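Long-range contacts in flagellar basal body protein (Helicobacter pylori, PDB 5NPY), which probably builds the flagellar hook, the curved extracellular segment that couples the rotary motor in the cell envelope to the filament: residues V98-M107 with Y135-Y145; V208-I219 with K298-L308. All blocks are in the same frame, centred on the assembly; numbering follows the deposited sequence.

Interaction 1 (V98-M107 with Y135-Y145); sequences VIGPNKNGEM and YLVTPEGYYVY
Lys103 lays its aliphatic chain over two tyrosine rings of 135-145. Its CB sits over one face of Tyr143, 3.6 Å from the ring centroid, and its CG over a face of Tyr135, 3.9 Å from that centroid; both are CH-pi contacts. With CG anti to the backbone N (chi1 151°) and bends at chi2 and chi3, the chain reaches from one ring to the next, though it is poorly ordered and its outer part less certain than CB and CG.

Tyr142 is approached differently. Pro101 brings its backbone, N and CA, to the edge of the Tyr142 ring, and Pro101 CB lies 3.5 Å from Tyr142 CE1. Ile99 crosses the Tyr142 side chain at about a right angle and rests CD1 3.7 Å from Tyr142 CB. CG2 and CD1 of Ile99 both lie against Thr138 CG2, a contact that the beta-branched, apolar isoleucine makes with both arms. The buried Tyr145 ring lies against the Gly100 backbone, with its CE1 3.4 Å from Gly100 N; glycine, lacking a side chain, permits this closeness. Met107 CE approaches the same ring obliquely.

Between these side chains the backbones pair: Tyr145 N donates to Val98 O (2.8 Å), and Gly100 and Tyr143 exchange N-H...O bonds in both directions. Ile99 and Val144 form the adjacent non-hydrogen-bonded pair, completing a short antiparallel strand pairing within the D1 domain of the FlgE/F/G family.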
# COMPACT_ATOMS: atom_id res chain seq x y z
N VAL A 98 37.36 -16.90 8.47
CA VAL A 98 37.71 -16.61 9.86
C VAL A 98 36.97 -17.58 10.76
O VAL A 98 35.76 -17.77 10.60
CB VAL A 98 37.35 -15.18 10.26
CG1 VAL A 98 38.17 -14.80 11.47
CG2 VAL A 98 37.52 -14.23 9.09
N ILE A 99 37.70 -18.16 11.71
CA ILE A 99 37.14 -19.13 12.65
C ILE A 99 37.79 -18.95 14.01
O ILE A 99 38.82 -18.30 14.16
CB ILE A 99 37.32 -20.58 12.18
CG1 ILE A 99 38.79 -20.95 12.23
CG2 ILE A 99 36.75 -20.79 10.78
CD1 ILE A 99 39.03 -22.35 11.81
N GLY A 100 37.18 -19.59 15.01
CA GLY A 100 37.63 -19.47 16.38
C GLY A 100 37.02 -20.54 17.26
O GLY A 100 36.02 -21.17 16.91
N PRO A 101 37.62 -20.75 18.44
CA PRO A 101 37.21 -21.87 19.30
C PRO A 101 36.04 -21.60 20.25
O PRO A 101 35.62 -22.55 20.94
CB PRO A 101 38.49 -22.14 20.11
CG PRO A 101 39.10 -20.79 20.25
CD PRO A 101 38.83 -20.08 18.94
N ASN A 102 35.51 -20.38 20.31
CA ASN A 102 34.56 -19.98 21.35
C ASN A 102 33.26 -19.55 20.69
O ASN A 102 33.23 -18.55 19.96
CB ASN A 102 35.17 -18.87 22.22
CG ASN A 102 34.16 -18.23 23.18
OD1 ASN A 102 32.95 -18.39 23.07
ND2 ASN A 102 34.69 -17.48 24.15
N LYS A 103 32.19 -20.29 20.96
CA LYS A 103 30.83 -19.87 20.61
C LYS A 103 30.34 -18.88 21.65
O LYS A 103 30.27 -19.22 22.83
CB LYS A 103 29.91 -21.08 20.55
CG LYS A 103 28.46 -20.82 20.88
CD LYS A 103 27.90 -21.98 21.69
CE LYS A 103 28.74 -22.18 22.95
NZ LYS A 103 28.43 -23.44 23.69
N ASN A 104 29.97 -17.68 21.18
CA ASN A 104 29.69 -16.43 21.89
C ASN A 104 30.90 -15.51 21.78
O ASN A 104 31.00 -14.51 22.50
CB ASN A 104 29.18 -16.63 23.34
CG ASN A 104 30.27 -17.05 24.35
OD1 ASN A 104 31.39 -16.54 24.37
ND2 ASN A 104 29.92 -18.01 25.21
N GLY A 105 31.83 -15.83 20.87
CA GLY A 105 32.98 -14.98 20.64
C GLY A 105 32.73 -13.83 19.68
O GLY A 105 31.69 -13.75 19.02
N GLU A 106 33.66 -12.90 19.56
CA GLU A 106 33.57 -11.77 18.65
C GLU A 106 34.90 -11.12 18.24
O GLU A 106 35.82 -11.10 18.98
CB GLU A 106 32.59 -10.71 19.17
CG GLU A 106 33.11 -9.85 20.30
CD GLU A 106 32.13 -8.79 20.75
OE1 GLU A 106 30.99 -9.13 21.05
OE2 GLU A 106 32.52 -7.63 20.80
N MET A 107 34.97 -10.55 17.06
CA MET A 107 36.19 -9.90 16.59
C MET A 107 35.78 -8.64 15.86
O MET A 107 34.88 -8.66 15.05
CB MET A 107 36.97 -10.84 15.66
CG MET A 107 38.35 -10.37 15.23
SD MET A 107 39.21 -11.41 14.02
CE MET A 107 37.93 -12.48 13.50
N TYR A 135 25.07 -24.27 14.62
CA TYR A 135 26.24 -23.41 14.48
C TYR A 135 27.10 -23.92 13.33
O TYR A 135 27.28 -25.13 13.18
CB TYR A 135 27.07 -23.37 15.77
CG TYR A 135 26.56 -22.41 16.83
CD1 TYR A 135 25.69 -22.83 17.82
CD2 TYR A 135 26.96 -21.08 16.83
CE1 TYR A 135 25.23 -21.96 18.79
CE2 TYR A 135 26.50 -20.20 17.80
CZ TYR A 135 25.64 -20.64 18.77
OH TYR A 135 25.19 -19.75 19.72
N LEU A 136 27.63 -22.99 12.53
CA LEU A 136 28.58 -23.36 11.49
C LEU A 136 29.92 -23.71 12.12
O LEU A 136 30.46 -22.93 12.92
CB LEU A 136 28.76 -22.24 10.47
CG LEU A 136 27.53 -21.60 9.83
CD1 LEU A 136 27.93 -20.87 8.56
CD2 LEU A 136 26.44 -22.63 9.55
N VAL A 137 30.46 -24.88 11.78
CA VAL A 137 31.68 -25.39 12.37
C VAL A 137 32.53 -26.03 11.29
O VAL A 137 32.02 -26.55 10.30
CB VAL A 137 31.41 -26.41 13.50
CG1 VAL A 137 30.79 -25.73 14.72
CG2 VAL A 137 30.52 -27.57 12.96
N THR A 138 33.85 -25.99 11.50
CA THR A 138 34.82 -26.75 10.72
C THR A 138 34.77 -28.21 11.19
O THR A 138 34.01 -28.58 12.08
CB THR A 138 36.19 -26.11 10.86
OG1 THR A 138 36.65 -26.25 12.22
CG2 THR A 138 36.12 -24.64 10.52
N PRO A 139 35.56 -29.11 10.57
CA PRO A 139 35.62 -30.48 11.12
C PRO A 139 36.31 -30.57 12.48
O PRO A 139 36.07 -31.54 13.21
CB PRO A 139 36.38 -31.26 10.03
CG PRO A 139 36.21 -30.45 8.79
CD PRO A 139 36.21 -29.03 9.25
N GLU A 140 37.15 -29.61 12.84
CA GLU A 140 37.81 -29.59 14.15
C GLU A 140 36.97 -28.93 15.22
O GLU A 140 37.45 -28.75 16.35
CB GLU A 140 39.16 -28.86 14.07
CG GLU A 140 40.11 -29.35 12.99
CD GLU A 140 39.72 -28.89 11.59
OE1 GLU A 140 39.45 -29.78 10.74
OE2 GLU A 140 39.67 -27.66 11.36
N GLY A 141 35.74 -28.53 14.90
CA GLY A 141 34.85 -27.90 15.86
C GLY A 141 35.03 -26.40 16.03
O GLY A 141 34.44 -25.85 16.97
N TYR A 142 35.81 -25.73 15.19
CA TYR A 142 35.92 -24.28 15.27
C TYR A 142 34.73 -23.61 14.59
O TYR A 142 34.26 -24.07 13.54
CB TYR A 142 37.23 -23.80 14.64
CG TYR A 142 38.48 -24.15 15.43
CD1 TYR A 142 38.75 -23.56 16.65
CD2 TYR A 142 39.40 -25.07 14.93
CE1 TYR A 142 39.89 -23.88 17.37
CE2 TYR A 142 40.54 -25.40 15.64
CZ TYR A 142 40.78 -24.80 16.86
OH TYR A 142 41.92 -25.12 17.57
N TYR A 143 34.26 -22.52 15.17
CA TYR A 143 33.10 -21.82 14.65
C TYR A 143 33.49 -20.86 13.54
O TYR A 143 34.58 -20.28 13.56
CB TYR A 143 32.39 -21.05 15.77
CG TYR A 143 31.95 -21.96 16.87
CD1 TYR A 143 30.97 -22.90 16.66
CD2 TYR A 143 32.57 -21.93 18.10
CE1 TYR A 143 30.58 -23.76 17.65
CE2 TYR A 143 32.19 -22.80 19.10
CZ TYR A 143 31.19 -23.70 18.87
OH TYR A 143 30.81 -24.55 19.88
N VAL A 144 32.59 -20.70 12.58
CA VAL A 144 32.78 -19.78 11.46
C VAL A 144 32.31 -18.39 11.86
O VAL A 144 31.15 -18.19 12.24
CB VAL A 144 32.02 -20.29 10.23
CG1 VAL A 144 32.28 -19.39 9.02
CG2 VAL A 144 32.40 -21.74 9.94
N TYR A 145 33.21 -17.40 11.76
CA TYR A 145 32.88 -16.02 12.11
C TYR A 145 32.37 -15.25 10.90
O TYR A 145 32.90 -15.38 9.79
CB TYR A 145 34.09 -15.28 12.69
CG TYR A 145 34.40 -15.65 14.11
CD1 TYR A 145 34.43 -16.99 14.48
CD2 TYR A 145 34.68 -14.69 15.08
CE1 TYR A 145 34.70 -17.37 15.76
CE2 TYR A 145 34.97 -15.07 16.40
CZ TYR A 145 34.97 -16.43 16.72
OH TYR A 145 35.23 -16.92 17.97

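Interaction 2 (V208-I219 with K298-L308); sequences VQDFFLNDKGEI and KSEKDAKSPPL
A beta hairpin connection, the 298-308 loop between strands 293-298 and 308-313, packs here against a short helix, 209-212, and the turn that follows it. Leu308, where the second strand begins, supplies the apolar centre. Its CD1 lies 3.7 Å from Gln209 CA, also touches Phe212 CB, and lies at the edge of the Phe212 ring, near the ring plane. The Val208 side chain crosses that of Leu308 at about a right angle, CG1 touching Leu308 CB, whereas Leu213 and Leu308 reach toward each other tip to tip; a branched leucine suits a site approached from several directions.

Gln209 keeps its aliphatic part against the loop, with CG 3.2 Å from Ser305 OG, and a bend at chi2 (-96°) turns the amide alongside the Pro306-Pro307 backbone. Water then bridges both ends of that amide: OE1 accepts from a water bound to Leu308 N, and NE2 donates to another that binds Ser305 O.

Farther along, the type I turn Asn214-Gly217 presents a carbonyl to the hairpin loop. Glycine at 217 suits both the positive phi of the turn and the close approach to Lys304 O. Lys298, extended beyond CG, brings NZ into the carbonyl plane of Gly217 O at 2.9 Å. Lys298 NZ also donates to Lys304 O (2.8 Å) and to Ala303 O, so three backbone oxygens grip it and tie the loop's own bend to the turn. Asn214 steadies that turn from within, its OD1 accepting from Glu218 N at 2.8 Å.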
# COMPACT_ATOMS: atom_id res chain seq x y z
N VAL A 208 -26.67 5.01 -7.13
CA VAL A 208 -26.36 5.99 -6.12
C VAL A 208 -26.94 5.60 -4.76
O VAL A 208 -26.47 6.11 -3.74
CB VAL A 208 -26.86 7.36 -6.64
CG1 VAL A 208 -28.35 7.56 -6.35
CG2 VAL A 208 -25.98 8.47 -6.09
N GLN A 209 -27.89 4.65 -4.72
CA GLN A 209 -28.41 4.16 -3.44
C GLN A 209 -27.32 3.58 -2.57
O GLN A 209 -27.48 3.54 -1.34
CB GLN A 209 -29.50 3.10 -3.66
CG GLN A 209 -28.99 1.78 -4.28
CD GLN A 209 -29.17 1.73 -5.79
OE1 GLN A 209 -29.19 2.75 -6.48
NE2 GLN A 209 -29.32 0.53 -6.31
N ASP A 210 -26.21 3.15 -3.18
CA ASP A 210 -25.06 2.63 -2.43
C ASP A 210 -24.45 3.68 -1.51
O ASP A 210 -23.82 3.32 -0.50
CB ASP A 210 -23.98 2.14 -3.40
CG ASP A 210 -24.21 0.72 -3.86
OD1 ASP A 210 -23.25 -0.09 -3.75
OD2 ASP A 210 -25.33 0.40 -4.35
N PHE A 211 -24.59 4.97 -1.85
CA PHE A 211 -24.02 6.08 -1.10
C PHE A 211 -25.07 6.95 -0.43
O PHE A 211 -24.85 7.41 0.69
CB PHE A 211 -23.18 6.95 -2.03
CG PHE A 211 -22.40 8.03 -1.32
CD1 PHE A 211 -21.54 7.72 -0.27
CD2 PHE A 211 -22.50 9.35 -1.71
CE1 PHE A 211 -20.82 8.71 0.38
CE2 PHE A 211 -21.79 10.34 -1.07
CZ PHE A 211 -20.93 10.02 -0.03
N PHE A 212 -26.23 7.16 -1.09
CA PHE A 212 -27.28 8.06 -0.60
C PHE A 212 -28.18 7.42 0.47
O PHE A 212 -28.86 8.16 1.19
CB PHE A 212 -28.17 8.56 -1.76
CG PHE A 212 -27.53 9.64 -2.62
CD1 PHE A 212 -26.33 10.22 -2.26
CD2 PHE A 212 -28.14 10.06 -3.79
CE1 PHE A 212 -25.73 11.21 -3.07
CE2 PHE A 212 -27.56 11.04 -4.60
CZ PHE A 212 -26.35 11.62 -4.23
N LEU A 213 -28.23 6.09 0.56
CA LEU A 213 -28.99 5.40 1.59
C LEU A 213 -28.10 4.94 2.74
O LEU A 213 -26.91 4.67 2.55
CB LEU A 213 -29.72 4.18 1.00
CG LEU A 213 -30.71 4.60 -0.10
CD1 LEU A 213 -31.50 3.42 -0.71
CD2 LEU A 213 -31.66 5.70 0.39
N ASN A 214 -28.68 4.85 3.93
CA ASN A 214 -27.95 4.30 5.06
C ASN A 214 -28.25 2.80 5.21
O ASN A 214 -29.01 2.22 4.44
CB ASN A 214 -28.27 5.07 6.34
CG ASN A 214 -29.72 4.91 6.79
OD1 ASN A 214 -30.46 4.04 6.30
ND2 ASN A 214 -30.14 5.76 7.71
N ASP A 215 -27.66 2.17 6.22
CA ASP A 215 -27.84 0.73 6.43
C ASP A 215 -29.30 0.31 6.48
O ASP A 215 -29.65 -0.79 6.04
CB ASP A 215 -27.12 0.30 7.70
CG ASP A 215 -25.76 -0.30 7.43
OD1 ASP A 215 -25.14 0.08 6.40
OD2 ASP A 215 -25.30 -1.15 8.22
N LYS A 216 -30.17 1.17 7.01
CA LYS A 216 -31.61 0.91 7.07
C LYS A 216 -32.35 1.33 5.79
O LYS A 216 -33.58 1.40 5.81
CB LYS A 216 -32.22 1.62 8.28
CG LYS A 216 -31.68 1.10 9.62
CD LYS A 216 -32.60 1.47 10.79
CE LYS A 216 -31.97 2.53 11.70
NZ LYS A 216 -32.68 2.65 13.01
N GLY A 217 -31.63 1.62 4.71
CA GLY A 217 -32.26 2.04 3.47
C GLY A 217 -32.95 3.38 3.54
O GLY A 217 -33.92 3.60 2.80
N GLU A 218 -32.51 4.29 4.41
CA GLU A 218 -33.11 5.61 4.47
C GLU A 218 -32.17 6.64 3.85
O GLU A 218 -30.95 6.44 3.79
CB GLU A 218 -33.45 6.01 5.91
CG GLU A 218 -34.27 4.97 6.71
CD GLU A 218 -35.68 4.71 6.15
OE1 GLU A 218 -36.05 5.28 5.10
OE2 GLU A 218 -36.43 3.92 6.78
N ILE A 219 -32.75 7.75 3.38
CA ILE A 219 -32.00 8.73 2.60
C ILE A 219 -31.13 9.58 3.51
O ILE A 219 -31.59 10.13 4.51
CB ILE A 219 -32.96 9.61 1.78
CG1 ILE A 219 -33.51 8.80 0.60
CG2 ILE A 219 -32.23 10.87 1.29
CD1 ILE A 219 -34.68 9.42 -0.08
N LYS A 298 -37.19 7.03 -4.09
CA LYS A 298 -36.93 5.64 -4.45
C LYS A 298 -37.85 5.25 -5.59
O LYS A 298 -39.04 5.58 -5.59
CB LYS A 298 -37.16 4.70 -3.27
CG LYS A 298 -36.27 4.91 -2.08
CD LYS A 298 -36.68 3.91 -1.01
CE LYS A 298 -35.67 3.79 0.11
NZ LYS A 298 -36.13 2.79 1.13
N SER A 299 -37.29 4.55 -6.58
CA SER A 299 -38.06 4.10 -7.73
C SER A 299 -39.09 3.04 -7.35
O SER A 299 -40.02 2.80 -8.13
CB SER A 299 -37.12 3.53 -8.78
OG SER A 299 -36.36 2.47 -8.22
N GLU A 300 -38.90 2.39 -6.21
CA GLU A 300 -39.81 1.38 -5.66
C GLU A 300 -39.78 1.61 -4.15
O GLU A 300 -38.83 1.18 -3.48
CB GLU A 300 -39.36 -0.02 -6.06
CG GLU A 300 -39.94 -1.15 -5.24
CD GLU A 300 -39.16 -2.44 -5.43
OE1 GLU A 300 -38.19 -2.43 -6.22
OE2 GLU A 300 -39.49 -3.46 -4.78
N LYS A 301 -40.78 2.32 -3.63
CA LYS A 301 -40.61 2.96 -2.32
C LYS A 301 -40.75 1.99 -1.15
O LYS A 301 -40.35 2.33 -0.03
CB LYS A 301 -41.58 4.14 -2.17
CG LYS A 301 -40.91 5.39 -1.53
CD LYS A 301 -40.26 6.32 -2.59
CE LYS A 301 -39.57 7.56 -1.99
NZ LYS A 301 -38.44 7.32 -1.03
N ASP A 302 -41.28 0.80 -1.37
CA ASP A 302 -41.26 -0.19 -0.31
C ASP A 302 -39.98 -1.00 -0.31
O ASP A 302 -39.70 -1.69 0.68
CB ASP A 302 -42.47 -1.12 -0.43
CG ASP A 302 -43.75 -0.35 -0.65
OD1 ASP A 302 -44.49 -0.15 0.33
OD2 ASP A 302 -43.99 0.07 -1.80
N ALA A 303 -39.19 -0.93 -1.38
CA ALA A 303 -37.89 -1.59 -1.38
C ALA A 303 -36.95 -0.90 -0.41
O ALA A 303 -36.97 0.33 -0.26
CB ALA A 303 -37.27 -1.59 -2.78
N LYS A 304 -36.12 -1.71 0.25
CA LYS A 304 -35.08 -1.21 1.13
C LYS A 304 -34.11 -0.33 0.34
O LYS A 304 -34.12 0.90 0.50
CB LYS A 304 -34.35 -2.37 1.81
CG LYS A 304 -33.14 -1.94 2.62
CD LYS A 304 -32.68 -3.00 3.61
CE LYS A 304 -33.62 -3.08 4.79
NZ LYS A 304 -33.82 -1.74 5.40
N SER A 305 -33.31 -0.91 -0.55
CA SER A 305 -32.32 -0.17 -1.33
C SER A 305 -32.58 -0.30 -2.83
O SER A 305 -31.82 -0.99 -3.53
CB SER A 305 -30.91 -0.62 -0.99
OG SER A 305 -29.96 0.12 -1.74
N PRO A 306 -33.59 0.37 -3.37
CA PRO A 306 -33.85 0.30 -4.82
C PRO A 306 -33.05 1.36 -5.57
O PRO A 306 -32.43 2.23 -4.95
CB PRO A 306 -35.35 0.58 -4.92
CG PRO A 306 -35.58 1.58 -3.79
CD PRO A 306 -34.59 1.20 -2.68
N PRO A 307 -33.05 1.31 -6.90
CA PRO A 307 -32.50 2.43 -7.67
C PRO A 307 -33.25 3.71 -7.32
O PRO A 307 -34.45 3.70 -7.09
CB PRO A 307 -32.74 2.02 -9.13
CG PRO A 307 -32.82 0.51 -9.10
CD PRO A 307 -33.41 0.16 -7.75
N LEU A 308 -32.51 4.81 -7.26
CA LEU A 308 -33.07 6.08 -6.85
C LEU A 308 -33.25 6.99 -8.06
O LEU A 308 -32.53 6.89 -9.05
CB LEU A 308 -32.18 6.76 -5.79
CG LEU A 308 -31.93 5.92 -4.53
CD1 LEU A 308 -31.13 6.72 -3.55
CD2 LEU A 308 -33.24 5.43 -3.89
O HOH W 1 -29.81 4.54 -8.62
O HOH W 2 -30.20 -1.94 -5.41
O HOH W 3 -36.38 2.12 4.24

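How the interactions relate
The two contacts lie on opposite sides of the chain's centre, about 72 Å apart between centres, and share no strand or helix. Both are partly buried, but they join their elements by different means. Interaction 1 is built on direct strand pairing, with tyrosine rings beside the paired backbones and a lysine's methylenes over two of those rings. Interaction 2 has no strand pairing between its segments: leucine, valine and phenylalanine pack on its buried side, while a lysine ammonium and bridging waters serve the backbone polar groups of its loops. Lysine thus acts through its carbon chain in 98-107 and, in 298-308, through the N-H groups of its ammonium, which bond backbone carbonyls.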